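Local atomic coordinates of Xaa-Pro Dipeptidase (Alteromonas macleodii, PDB entry 2QS8), a protein that probably acts as a metal-dependent dipeptidase or carboxypeptidase of the amidohydrolase superfamily, releasing amino acids from the C-terminal end of short peptides. Residues 274-279 and 338-343; 311-316 and 347-352; 66-71 and 360-365. All blocks are in the same frame, centred on the assembly; numbering follows the deposited sequence.

Interaction 1. Residues 274-279 and 338-343; sequences YVPTIS and WKEFVY
Ser279 and Glu340 mark the closest backbone approach, their CA atoms 5.5 Å apart, where the first turn of helix 278-287 meets the early part of helix 339-346. The contact centres on the Glu340 carboxylate. Its CG lies anti to the backbone N (chi1 -176°) and the chain then bends at chi2 (68°), which swings the acid over to the start of the other helix. There OE2 accepts from Ile278 N at 3.0 Å, while OE1 accepts from Ser279 N at 2.8 Å with an N-H...O angle of 161°; each oxygen uses its syn lone pair. A third bond comes from the Ser279 hydroxyl, whose OG lies 2.7 Å from Glu340 OE1 and meets it nearly along the C-O direction, giving this oxygen two donors. Beside the acid, Ile278 CG2 makes an apolar contact with Tyr343 CB at 3.8 Å. Separately, Ser279 OG approaches the Tyr343 ring obliquely, 3.6 Å from CD2. Phe313 of helix 299-319 touches both Pro276 and Ile278. Thr277, at the N-cap position, makes no capping bond through its side chain, which instead bonds to His255 and touches the bound methionine. Three donors thus converge on one buried carboxylate, which should hold its plane against rotation. The arrangement implies that an acid from a later helix serves the first amide N-H groups of helix 278-287, where the helix dipole would probably favour its negative charge, and is likely to steady the chain just after Thr277.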
loop_
_atom_site.group_PDB
_atom_site.type_symbol
_atom_site.label_atom_id
_atom_site.label_comp_id
_atom_site.label_asym_id
_atom_site.label_seq_id
_atom_site.Cartn_x
_atom_site.Cartn_y
_atom_site.Cartn_z
ATOM N N TYR A 274 32.313 7.141 -9.209
ATOM C CA TYR A 274 32.613 5.731 -8.997
ATOM C C TYR A 274 33.509 5.571 -7.761
ATOM O O TYR A 274 34.606 6.114 -7.715
ATOM C CB TYR A 274 33.321 5.132 -10.222
ATOM C CG TYR A 274 33.740 3.674 -10.056
ATOM C CD1 TYR A 274 34.882 3.181 -10.683
ATOM C CD2 TYR A 274 32.984 2.790 -9.291
ATOM C CE1 TYR A 274 35.258 1.843 -10.550
ATOM C CE2 TYR A 274 33.349 1.456 -9.154
ATOM C CZ TYR A 274 34.485 0.991 -9.786
ATOM O OH TYR A 274 34.847 -0.332 -9.650
ATOM N N VAL A 275 33.023 4.832 -6.765
ATOM C CA VAL A 275 33.761 4.566 -5.527
ATOM C C VAL A 275 34.076 3.067 -5.587
ATOM O O VAL A 275 33.265 2.231 -5.196
ATOM C CB VAL A 275 32.897 4.865 -4.299
ATOM C CG1 VAL A 275 33.717 4.753 -3.045
ATOM C CG2 VAL A 275 32.295 6.230 -4.421
ATOM N N PRO A 276 35.277 2.716 -6.063
ATOM C CA PRO A 276 35.728 1.333 -6.210
ATOM C C PRO A 276 35.814 0.376 -5.020
ATOM O O PRO A 276 35.385 -0.763 -5.134
ATOM C CB PRO A 276 37.070 1.490 -6.918
ATOM C CG PRO A 276 37.581 2.766 -6.362
ATOM C CD PRO A 276 36.365 3.655 -6.380
ATOM N N THR A 277 36.352 0.821 -3.894
ATOM C CA THR A 277 36.532 -0.058 -2.737
ATOM C C THR A 277 37.310 -1.295 -3.173
ATOM O O THR A 277 36.894 -2.436 -2.931
ATOM C CB THR A 277 35.188 -0.516 -2.088
ATOM O OG1 THR A 277 34.508 -1.452 -2.948
ATOM C CG2 THR A 277 34.310 0.694 -1.795
ATOM N N ILE A 278 38.439 -1.063 -3.834
ATOM C CA ILE A 278 39.280 -2.162 -4.291
ATOM C C ILE A 278 39.732 -3.012 -3.099
ATOM O O ILE A 278 39.728 -4.236 -3.173
ATOM C CB ILE A 278 40.539 -1.654 -5.037
ATOM C CG1 ILE A 278 40.128 -0.778 -6.218
ATOM C CG2 ILE A 278 41.359 -2.843 -5.540
ATOM C CD1 ILE A 278 41.285 -0.078 -6.888
ATOM N N SER A 279 40.105 -2.350 -2.005
ATOM C CA SER A 279 40.562 -3.033 -0.796
ATOM C C SER A 279 39.604 -4.137 -0.365
ATOM O O SER A 279 40.005 -5.287 -0.199
ATOM C CB SER A 279 40.711 -2.041 0.358
ATOM O OG SER A 279 41.748 -1.111 0.114
ATOM N N TRP A 338 44.552 3.569 3.989
ATOM C CA TRP A 338 45.641 3.952 3.088
ATOM C C TRP A 338 45.965 2.943 1.982
ATOM O O TRP A 338 46.367 3.341 0.880
ATOM C CB TRP A 338 46.912 4.244 3.884
ATOM C CG TRP A 338 47.444 3.052 4.621
ATOM C CD1 TRP A 338 47.102 2.641 5.874
ATOM C CD2 TRP A 338 48.391 2.096 4.131
ATOM N NE1 TRP A 338 47.778 1.491 6.201
ATOM C CE2 TRP A 338 48.581 1.136 5.150
ATOM C CE3 TRP A 338 49.107 1.965 2.935
ATOM C CZ2 TRP A 338 49.448 0.048 5.004
ATOM C CZ3 TRP A 338 49.970 0.885 2.787
ATOM C CH2 TRP A 338 50.135 -0.059 3.821
ATOM N N LYS A 339 45.795 1.651 2.269
ATOM C CA LYS A 339 46.085 0.603 1.293
ATOM C C LYS A 339 45.333 0.807 -0.021
ATOM O O LYS A 339 45.800 0.377 -1.081
ATOM C CB LYS A 339 45.741 -0.770 1.867
ATOM C CG LYS A 339 46.533 -1.120 3.105
ATOM C CD LYS A 339 46.178 -2.507 3.606
ATOM C CE LYS A 339 46.915 -2.840 4.891
ATOM N NZ LYS A 339 46.612 -4.233 5.319
ATOM N N GLU A 340 44.171 1.456 0.057
ATOM C CA GLU A 340 43.363 1.732 -1.124
ATOM C C GLU A 340 44.162 2.544 -2.159
ATOM O O GLU A 340 44.004 2.347 -3.367
ATOM C CB GLU A 340 42.095 2.491 -0.717
ATOM C CG GLU A 340 41.080 2.767 -1.831
ATOM C CD GLU A 340 40.399 1.511 -2.371
ATOM O OE1 GLU A 340 40.540 0.430 -1.755
ATOM O OE2 GLU A 340 39.712 1.612 -3.415
ATOM N N PHE A 341 45.005 3.457 -1.680
ATOM C CA PHE A 341 45.840 4.282 -2.552
ATOM C C PHE A 341 46.790 3.391 -3.344
ATOM O O PHE A 341 46.906 3.512 -4.564
ATOM C CB PHE A 341 46.674 5.280 -1.742
ATOM C CG PHE A 341 45.889 6.427 -1.181
ATOM C CD1 PHE A 341 45.170 7.272 -2.013
ATOM C CD2 PHE A 341 45.867 6.659 0.188
ATOM C CE1 PHE A 341 44.437 8.323 -1.482
ATOM C CE2 PHE A 341 45.138 7.707 0.726
ATOM C CZ PHE A 341 44.422 8.540 -0.108
ATOM N N VAL A 342 47.470 2.494 -2.638
ATOM C CA VAL A 342 48.412 1.595 -3.280
ATOM C C VAL A 342 47.721 0.737 -4.341
ATOM O O VAL A 342 48.308 0.439 -5.385
ATOM C CB VAL A 342 49.085 0.681 -2.245
ATOM C CG1 VAL A 342 50.182 -0.143 -2.919
ATOM C CG2 VAL A 342 49.634 1.518 -1.099
ATOM N N TYR A 343 46.478 0.345 -4.071
ATOM C CA TYR A 343 45.721 -0.469 -5.014
ATOM C C TYR A 343 45.333 0.336 -6.245
ATOM O O TYR A 343 45.375 -0.172 -7.362
ATOM C CB TYR A 343 44.461 -1.043 -4.349
ATOM C CG TYR A 343 44.708 -2.249 -3.467
ATOM C CD1 TYR A 343 45.244 -3.425 -3.999
ATOM C CD2 TYR A 343 44.357 -2.239 -2.115
ATOM C CE1 TYR A 343 45.419 -4.553 -3.219
ATOM C CE2 TYR A 343 44.529 -3.372 -1.317
ATOM C CZ TYR A 343 45.058 -4.523 -1.880
ATOM O OH TYR A 343 45.216 -5.656 -1.114
#

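Interaction 2. Residues 311-316 and 347-352; sequences DTFRKA and NGMPAM
The guanidinium of Arg314 lies with one face over the backbone carbonyl of Asn347, whose O sits 3.3 Å above the centre of the plane. The Phe313 ring meets the same turn differently: Met349 CB reaches its edge, 4.0 Å from Phe313 CZ and near the ring plane, whereas Asn347 CB approaches Phe313 CD2 obliquely at 3.7 Å. The ring and the Asn347 amide are turned 78° apart. What helix 299-319 grips here is a Schellman motif closing helix 339-346, with Gly348 as its C-prime residue: Met349 N bonds to Met344 O and Gly348 N to Val345 O. The amide of Asn347 points back into that helix, ND2 bonding to Tyr343 O. Arg314 runs out straight and then bends at chi3 (-72°), a fold that lays the flat group over the turn; its NH2 comes to 3.2 Å from Asn347 C. Its charge has a weak, long ion pair with Glu318. Ile323 and Met344 touch both Phe313 and Met349, continuing the apolar side of the contact inward. The phi of 108° at Gly348 by itself calls for glycine, and a CB there would lie 2.7 Å from Arg314 NH1, a clash.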
loop_
_atom_site.group_PDB
_atom_site.type_symbol
_atom_site.label_atom_id
_atom_site.label_comp_id
_atom_site.label_asym_id
_atom_site.label_seq_id
_atom_site.Cartn_x
_atom_site.Cartn_y
_atom_site.Cartn_z
ATOM N N ASP A 311 40.187 -4.995 -11.756
ATOM C CA ASP A 311 40.158 -4.965 -13.206
ATOM C C ASP A 311 39.152 -3.929 -13.703
ATOM O O ASP A 311 39.429 -3.186 -14.641
ATOM C CB ASP A 311 39.808 -6.345 -13.754
ATOM C CG ASP A 311 40.039 -6.442 -15.241
ATOM O OD1 ASP A 311 41.204 -6.266 -15.661
ATOM O OD2 ASP A 311 39.065 -6.681 -15.988
ATOM N N THR A 312 37.983 -3.882 -13.077
ATOM C CA THR A 312 36.963 -2.915 -13.455
ATOM C C THR A 312 37.465 -1.490 -13.198
ATOM O O THR A 312 37.198 -0.575 -13.976
ATOM C CB THR A 312 35.663 -3.159 -12.663
ATOM O OG1 THR A 312 35.036 -4.354 -13.147
ATOM C CG2 THR A 312 34.703 -2.001 -12.816
ATOM N N PHE A 313 38.203 -1.310 -12.110
ATOM C CA PHE A 313 38.741 0.002 -11.762
ATOM C C PHE A 313 39.588 0.595 -12.887
ATOM O O PHE A 313 39.408 1.753 -13.263
ATOM C CB PHE A 313 39.601 -0.095 -10.496
ATOM C CG PHE A 313 40.327 1.180 -10.160
ATOM C CD1 PHE A 313 39.664 2.226 -9.534
ATOM C CD2 PHE A 313 41.672 1.343 -10.498
ATOM C CE1 PHE A 313 40.316 3.418 -9.239
ATOM C CE2 PHE A 313 42.334 2.533 -10.210
ATOM C CZ PHE A 313 41.653 3.574 -9.577
ATOM N N ARG A 314 40.524 -0.201 -13.404
ATOM C CA ARG A 314 41.406 0.243 -14.478
ATOM C C ARG A 314 40.589 0.680 -15.684
ATOM O O ARG A 314 40.815 1.758 -16.234
ATOM C CB ARG A 314 42.368 -0.877 -14.881
ATOM C CG ARG A 314 43.220 -0.558 -16.096
ATOM C CD ARG A 314 44.113 -1.733 -16.469
ATOM N NE ARG A 314 45.207 -1.942 -15.517
ATOM C CZ ARG A 314 46.244 -1.119 -15.375
ATOM N NH1 ARG A 314 46.334 -0.027 -16.123
ATOM N NH2 ARG A 314 47.198 -1.389 -14.491
ATOM N N LYS A 315 39.639 -0.163 -16.083
ATOM C CA LYS A 315 38.765 0.124 -17.219
ATOM C C LYS A 315 38.012 1.441 -17.038
ATOM O O LYS A 315 37.950 2.265 -17.948
ATOM C CB LYS A 315 37.748 -1.005 -17.405
ATOM C CG LYS A 315 38.331 -2.328 -17.887
ATOM C CD LYS A 315 37.247 -3.403 -17.976
ATOM C CE LYS A 315 37.694 -4.600 -18.815
ATOM N NZ LYS A 315 38.923 -5.262 -18.288
ATOM N N ALA A 316 37.439 1.629 -15.853
ATOM C CA ALA A 316 36.677 2.833 -15.566
ATOM C C ALA A 316 37.562 4.065 -15.598
ATOM O O ALA A 316 37.183 5.091 -16.149
ATOM C CB ALA A 316 36.001 2.717 -14.208
ATOM N N ASN A 347 46.824 -0.311 -10.246
ATOM C CA ASN A 347 45.870 -0.600 -11.300
ATOM C C ASN A 347 45.706 0.497 -12.349
ATOM O O ASN A 347 44.666 0.582 -13.011
ATOM C CB ASN A 347 44.524 -0.984 -10.683
ATOM C CG ASN A 347 44.561 -2.371 -10.055
ATOM O OD1 ASN A 347 44.534 -3.381 -10.755
ATOM N ND2 ASN A 347 44.649 -2.419 -8.731
ATOM N N GLY A 348 46.733 1.335 -12.500
ATOM C CA GLY A 348 46.695 2.370 -13.519
ATOM C C GLY A 348 46.517 3.837 -13.181
ATOM O O GLY A 348 46.706 4.683 -14.052
HETATM N N MSE A 349 46.154 4.166 -11.949
HETATM C CA MSE A 349 45.970 5.565 -11.613
HETATM C C MSE A 349 47.231 6.166 -11.023
HETATM O O MSE A 349 47.770 5.649 -10.044
HETATM C CB MSE A 349 44.822 5.740 -10.626
HETATM C CG MSE A 349 44.452 7.197 -10.425
HETATM SE SE MSE A 349 43.069 7.544 -9.043
HETATM C CE MSE A 349 41.458 7.851 -10.145
ATOM N N PRO A 350 47.729 7.263 -11.616
ATOM C CA PRO A 350 48.942 7.910 -11.103
ATOM C C PRO A 350 48.729 8.403 -9.678
ATOM O O PRO A 350 47.634 8.826 -9.317
ATOM C CB PRO A 350 49.177 9.047 -12.101
ATOM C CG PRO A 350 47.808 9.339 -12.629
ATOM C CD PRO A 350 47.227 7.965 -12.811
ATOM N N ALA A 351 49.777 8.342 -8.869
ATOM C CA ALA A 351 49.706 8.757 -7.475
ATOM C C ALA A 351 48.999 10.086 -7.175
ATOM O O ALA A 351 48.172 10.155 -6.271
ATOM C CB ALA A 351 51.103 8.779 -6.882
HETATM N N MSE A 352 49.327 11.138 -7.911
HETATM C CA MSE A 352 48.724 12.438 -7.662
HETATM C C MSE A 352 47.222 12.420 -7.915
HETATM O O MSE A 352 46.451 13.035 -7.178
HETATM C CB MSE A 352 49.398 13.516 -8.523
HETATM C CG MSE A 352 48.753 14.891 -8.405
HETATM SE SE MSE A 352 48.848 15.534 -6.556
HETATM C CE MSE A 352 50.363 16.817 -6.615
#

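Interaction 3. Residues 66-71 and 360-365; sequences MDMHVH and METAKL. With MG (magnesium ion), chain C.
Thr362 sits between the side chains of Met66 and Met68, both modelled as selenomethionine, and touches each with a different branch. Its OG1 is 3.1 Å from Met66 CB and lies almost as near SE of that residue, while its CG2 packs on Met68 CG at 3.5 Å. Met66 has an extended chain beyond CG and carries its end past the threonine, so that its CE reaches Ala363 CB at 3.7 Å. Met68 is bent instead, and its end turns toward Leu365, although the modelled separation there is too short to be trusted. The rotation of Thr362 (chi1 48°) places OG1 between its own backbone N and carbonyl carbon, where it bonds to Thr359 O one turn earlier. With Thr362 replaced by alanine, both the hydroxyl and the methyl branch go, which is likely to open a gap between Met66 and Met68 and leave Thr359 O without this donor. Farther out, backbone bonds tie Met66 to Ala358 and Met68 to Phe325, and Arg111 NE holds Met68 O. The strand turns a corner at Met68; across it Asp67 OD1 accepts from His69 N at 3.1 Å, an Asx turn, and Asp67 OD2 bonds to Thr327. Beyond this corner His69 NE2 binds the magnesium ion at 2.4 Å and His71 NE2 binds it at 2.2 Å, with Asp328 completing the protein ligands. Second-shell acceptors fix both rings from behind: Glu254 OE1 at His69 ND1 and Gly114 O at His71 ND1. Helix 360-365 packs on the strand leading into this site, where His69 and His71 form the His-X-His pair that, with an aspartate far along the sequence (Asp328), is characteristic of the amidohydrolase TIM barrel.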
loop_
_atom_site.group_PDB
_atom_site.type_symbol
_atom_site.label_atom_id
_atom_site.label_comp_id
_atom_site.label_asym_id
_atom_site.label_seq_id
_atom_site.Cartn_x
_atom_site.Cartn_y
_atom_site.Cartn_z
HETATM N N MSE A 66 39.714 11.977 2.574
HETATM C CA MSE A 66 38.319 11.568 2.688
HETATM C C MSE A 66 38.037 10.149 2.187
HETATM O O MSE A 66 38.584 9.723 1.173
HETATM C CB MSE A 66 37.442 12.547 1.914
HETATM C CG MSE A 66 37.461 13.935 2.472
HETATM SE SE MSE A 66 36.141 15.092 1.579
HETATM C CE MSE A 66 37.047 16.823 1.736
ATOM N N ASP A 67 37.194 9.420 2.912
ATOM C CA ASP A 67 36.826 8.053 2.540
ATOM C C ASP A 67 35.307 8.057 2.346
ATOM O O ASP A 67 34.554 8.239 3.288
ATOM C CB ASP A 67 37.230 7.070 3.652
ATOM C CG ASP A 67 37.174 5.618 3.203
ATOM O OD1 ASP A 67 36.330 5.285 2.347
ATOM O OD2 ASP A 67 37.974 4.804 3.719
HETATM N N MSE A 68 34.870 7.873 1.104
HETATM C CA MSE A 68 33.444 7.894 0.771
HETATM C C MSE A 68 32.658 6.630 1.148
HETATM O O MSE A 68 31.463 6.552 0.859
HETATM C CB MSE A 68 33.269 8.109 -0.731
HETATM C CG MSE A 68 33.897 9.367 -1.295
HETATM SE SE MSE A 68 33.027 10.882 -0.438
HETATM C CE MSE A 68 31.231 10.865 -1.177
ATOM N N HIS A 69 33.307 5.644 1.764
ATOM C CA HIS A 69 32.601 4.405 2.078
ATOM C C HIS A 69 33.164 3.661 3.283
ATOM O O HIS A 69 34.046 2.811 3.148
ATOM C CB HIS A 69 32.624 3.501 0.842
ATOM C CG HIS A 69 31.618 2.389 0.866
ATOM N ND1 HIS A 69 30.686 2.214 -0.134
ATOM C CD2 HIS A 69 31.435 1.368 1.736
ATOM C CE1 HIS A 69 29.974 1.129 0.118
ATOM N NE2 HIS A 69 30.410 0.597 1.245
ATOM N N VAL A 70 32.647 3.983 4.462
ATOM C CA VAL A 70 33.109 3.332 5.682
ATOM C C VAL A 70 31.924 2.869 6.526
ATOM O O VAL A 70 30.813 3.381 6.378
ATOM C CB VAL A 70 33.997 4.277 6.547
ATOM C CG1 VAL A 70 35.234 4.708 5.750
ATOM C CG2 VAL A 70 33.194 5.482 7.000
ATOM N N HIS A 71 32.170 1.892 7.396
ATOM C CA HIS A 71 31.130 1.356 8.269
ATOM C C HIS A 71 31.615 1.280 9.718
ATOM O O HIS A 71 31.790 0.187 10.265
ATOM C CB HIS A 71 30.709 -0.050 7.813
ATOM C CG HIS A 71 30.122 -0.099 6.440
ATOM N ND1 HIS A 71 28.898 0.457 6.132
ATOM C CD2 HIS A 71 30.586 -0.649 5.291
ATOM C CE1 HIS A 71 28.632 0.246 4.856
ATOM N NE2 HIS A 71 29.639 -0.422 4.323
HETATM N N MSE A 360 39.720 16.599 -3.392
HETATM C CA MSE A 360 38.759 17.401 -4.156
HETATM C C MSE A 360 37.614 16.590 -4.766
HETATM O O MSE A 360 36.474 17.054 -4.832
HETATM C CB MSE A 360 39.479 18.173 -5.276
HETATM C CG MSE A 360 40.302 19.359 -4.779
HETATM SE SE MSE A 360 39.055 20.535 -3.836
HETATM C CE MSE A 360 37.788 20.995 -5.285
ATOM N N GLU A 361 37.903 15.386 -5.237
ATOM C CA GLU A 361 36.838 14.576 -5.827
ATOM C C GLU A 361 35.816 14.149 -4.778
ATOM O O GLU A 361 34.604 14.160 -5.029
ATOM C CB GLU A 361 37.429 13.357 -6.534
ATOM C CG GLU A 361 38.228 13.743 -7.774
ATOM C CD GLU A 361 37.466 14.724 -8.671
ATOM O OE1 GLU A 361 36.558 14.287 -9.404
ATOM O OE2 GLU A 361 37.767 15.935 -8.630
ATOM N N THR A 362 36.309 13.783 -3.598
ATOM C CA THR A 362 35.440 13.377 -2.514
ATOM C C THR A 362 34.654 14.582 -2.028
ATOM O O THR A 362 33.473 14.466 -1.705
ATOM C CB THR A 362 36.238 12.796 -1.327
ATOM O OG1 THR A 362 37.332 13.664 -1.013
ATOM C CG2 THR A 362 36.755 11.403 -1.658
ATOM N N ALA A 363 35.309 15.741 -1.978
ATOM C CA ALA A 363 34.651 16.972 -1.527
ATOM C C ALA A 363 33.480 17.351 -2.433
ATOM O O ALA A 363 32.473 17.871 -1.959
ATOM C CB ALA A 363 35.649 18.113 -1.458
ATOM N N LYS A 364 33.614 17.093 -3.729
ATOM C CA LYS A 364 32.546 17.402 -4.676
ATOM C C LYS A 364 31.364 16.440 -4.495
ATOM O O LYS A 364 30.206 16.854 -4.517
ATOM C CB LYS A 364 33.059 17.310 -6.117
ATOM C CG LYS A 364 34.152 18.311 -6.461
ATOM C CD LYS A 364 34.713 18.046 -7.852
ATOM C CE LYS A 364 35.981 18.842 -8.086
ATOM N NZ LYS A 364 36.670 18.404 -9.334
ATOM N N LEU A 365 31.669 15.157 -4.319
ATOM C CA LEU A 365 30.633 14.145 -4.119
ATOM C C LEU A 365 29.834 14.422 -2.843
ATOM O O LEU A 365 28.642 14.147 -2.789
ATOM C CB LEU A 365 31.248 12.740 -4.052
ATOM C CG LEU A 365 30.286 11.546 -3.915
ATOM C CD1 LEU A 365 29.170 11.607 -4.964
ATOM C CD2 LEU A 365 31.079 10.256 -4.060
HETATM MG MG MG C . 29.592 -1.367 2.368
#

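Overall arrangement
From the N terminus, 66-71 comes first and waits nearly 290 residues for 360-365, so interaction 3 closes a loop that encloses the other two. Inside it, interaction 1 closes a loop of 58 residues between 274-279 and 338-343, and interaction 2 a shorter one of 30 between 311-316 and 347-352; their segments alternate, so the two cross. They also touch, Ile278 CD1 lying 3.6 Å from Phe313 CG, which ties helices 278-287, 299-319 and 339-346 together. Interaction 1 borders interaction 3 through Val275 against Met68 and Thr277 against His69, linking the ligand pocket to the metal-bearing strand. Interactions 2 and 3 stay separate, about 7 Å between nearest atoms.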